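PDB 5FYO: phosphoinositol-specific phospholipase C from Pseudomonas sp., which probably cleaves phosphoinositides in a calcium-dependent manner as a phospholipase C of the TIM-barrel kind. Local coordinates for residues Ser191-Leu196 with Gly223-Met228. Sequence-based numbering, arbitrary orientation.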
loop_
_atom_site.group_PDB
_atom_site.type_symbol
_atom_site.label_atom_id
_atom_site.label_comp_id
_atom_site.label_asym_id
_atom_site.label_seq_id
_atom_site.Cartn_x
_atom_site.Cartn_y
_atom_site.Cartn_z
ATOM N N SER A 191 -1.093 8.010 10.316
ATOM C CA SER A 191 -1.020 9.478 10.419
ATOM C C SER A 191 0.246 9.994 11.117
ATOM O O SER A 191 0.649 11.126 10.925
ATOM C CB SER A 191 -2.276 10.004 11.111
ATOM O OG SER A 191 -2.291 9.581 12.464
ATOM N N GLU A 192 0.872 9.133 11.926
ATOM C CA GLU A 192 2.057 9.456 12.724
ATOM C C GLU A 192 3.243 8.640 12.205
ATOM O O GLU A 192 3.264 7.391 12.352
ATOM C CB GLU A 192 1.847 9.165 14.217
ATOM C CG GLU A 192 0.708 9.961 14.855
ATOM C CD GLU A 192 0.352 9.414 16.223
ATOM O OE1 GLU A 192 1.184 8.795 16.864
ATOM O OE2 GLU A 192 -0.753 9.589 16.695
ATOM N N ASN A 193 4.233 9.314 11.624
ATOM C CA ASN A 193 5.434 8.583 11.163
ATOM C C ASN A 193 6.127 7.761 12.285
ATOM O O ASN A 193 6.825 6.806 11.987
ATOM C CB ASN A 193 6.419 9.511 10.483
ATOM C CG ASN A 193 5.900 10.035 9.196
ATOM O OD1 ASN A 193 4.987 9.463 8.597
ATOM N ND2 ASN A 193 6.522 11.094 8.710
ATOM N N GLN A 194 5.936 8.123 13.554
ATOM C CA GLN A 194 6.510 7.349 14.658
ATOM C C GLN A 194 6.121 5.892 14.601
ATOM O O GLN A 194 6.918 5.037 14.936
ATOM C CB GLN A 194 5.999 7.923 16.007
ATOM C CG GLN A 194 6.636 9.251 16.336
ATOM C CD GLN A 194 6.011 10.532 15.722
ATOM O OE1 GLN A 194 5.146 10.530 14.782
ATOM N NE2 GLN A 194 6.478 11.651 16.256
ATOM N N LYS A 195 4.891 5.599 14.177
ATOM C CA LYS A 195 4.460 4.185 14.125
ATOM C C LYS A 195 5.154 3.412 13.014
ATOM O O LYS A 195 5.377 2.212 13.146
ATOM C CB LYS A 195 2.924 4.073 13.968
ATOM C CG LYS A 195 2.124 4.110 15.283
ATOM C CD LYS A 195 2.308 5.347 16.115
ATOM C CE LYS A 195 1.378 5.317 17.331
ATOM N NZ LYS A 195 1.556 6.508 18.169
ATOM N N LEU A 196 5.470 4.105 11.909
ATOM C CA LEU A 196 6.291 3.517 10.857
ATOM C C LEU A 196 7.724 3.297 11.325
ATOM O O LEU A 196 8.360 2.294 10.985
ATOM C CB LEU A 196 6.262 4.362 9.612
ATOM C CG LEU A 196 4.927 4.572 8.967
ATOM C CD1 LEU A 196 5.102 5.290 7.629
ATOM C CD2 LEU A 196 3.708 3.814 9.081
ATOM N N GLY A 223 16.090 12.643 3.824
ATOM C CA GLY A 223 16.777 13.062 5.022
ATOM C C GLY A 223 16.375 12.276 6.238
ATOM O O GLY A 223 15.957 11.113 6.138
ATOM N N LYS A 224 16.533 12.891 7.416
ATOM C CA LYS A 224 15.995 12.277 8.638
ATOM C C LYS A 224 14.500 12.624 8.595
ATOM O O LYS A 224 14.110 13.786 8.684
ATOM C CB LYS A 224 16.687 12.769 9.917
ATOM C CG LYS A 224 16.275 11.962 11.138
ATOM C CD LYS A 224 17.043 12.383 12.394
ATOM C CE LYS A 224 16.788 11.550 13.629
ATOM N NZ LYS A 224 15.432 11.689 14.121
ATOM N N VAL A 225 13.695 11.604 8.369
ATOM C CA VAL A 225 12.260 11.782 8.135
ATOM C C VAL A 225 11.612 12.323 9.413
ATOM O O VAL A 225 11.928 11.868 10.533
ATOM C CB VAL A 225 11.611 10.437 7.679
ATOM C CG1 VAL A 225 10.110 10.527 7.525
ATOM C CG2 VAL A 225 12.283 9.943 6.411
ATOM N N SER A 226 10.686 13.237 9.242
ATOM C CA SER A 226 9.907 13.760 10.354
ATOM C C SER A 226 9.264 12.656 11.146
ATOM O O SER A 226 8.590 11.808 10.583
ATOM C CB SER A 226 8.830 14.709 9.849
ATOM O OG SER A 226 9.353 15.655 8.936
ATOM N N GLY A 227 9.497 12.647 12.455
ATOM C CA GLY A 227 8.923 11.640 13.311
ATOM C C GLY A 227 9.598 10.290 13.377
ATOM O O GLY A 227 9.071 9.400 14.025
ATOM N N MET A 228 10.702 10.117 12.651
ATOM C CA MET A 228 11.401 8.840 12.599
ATOM C C MET A 228 12.872 8.964 12.998
ATOM O O MET A 228 13.468 10.033 12.942
ATOM C CB MET A 228 11.320 8.251 11.194
ATOM C CG MET A 228 9.900 8.170 10.667
ATOM S SD MET A 228 9.588 6.709 9.612
ATOM C CE MET A 228 10.925 6.841 8.437
#
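Asn193 lays its side chain against the turn from Val225 to Met228, with CB 3.7 Å from Met228 CG and the amide reaching the backbone carbonyl of Ser226. ND2 donates to Ser226 O at 2.9 Å, a fairly straight bond with 160° at the hydrogen, and the acceptor lies in the amide plane. CG lies beside the backbone N (chi1 -68°), which helps to put ND2 next to Val225 CG1, 3.8 Å away. On the amide's other side, OD1 accepts from Val214 N, so this buried group is held at both ends and its rotation is fixed. With the amide cut back to an alanine here, Ser226 O and Val214 N would probably lose these partners, and a gap is likely to open beside Val225. Gln194 CG lies 3.4 Å from Gly227 O, and the bend at chi2 (84°) turns the amide back over the glycine, with NE2 3.8 Å from Gly227 CA. Gln194 CA makes a bent C-H...O contact with Gly227 O at 3.3 Å. A CB on Gly227 would press on Asn193 CB and Gln194 OE1. Deeper in, Met228 SD sits 4.1 Å from Leu196 CB, and both side chains also touch Ile211. The contact joins the N-terminal part of helix 193-203 to a type II beta turn, closed by Met228 N bonding to Val225 O, with glycine at its third position as is common in such turns.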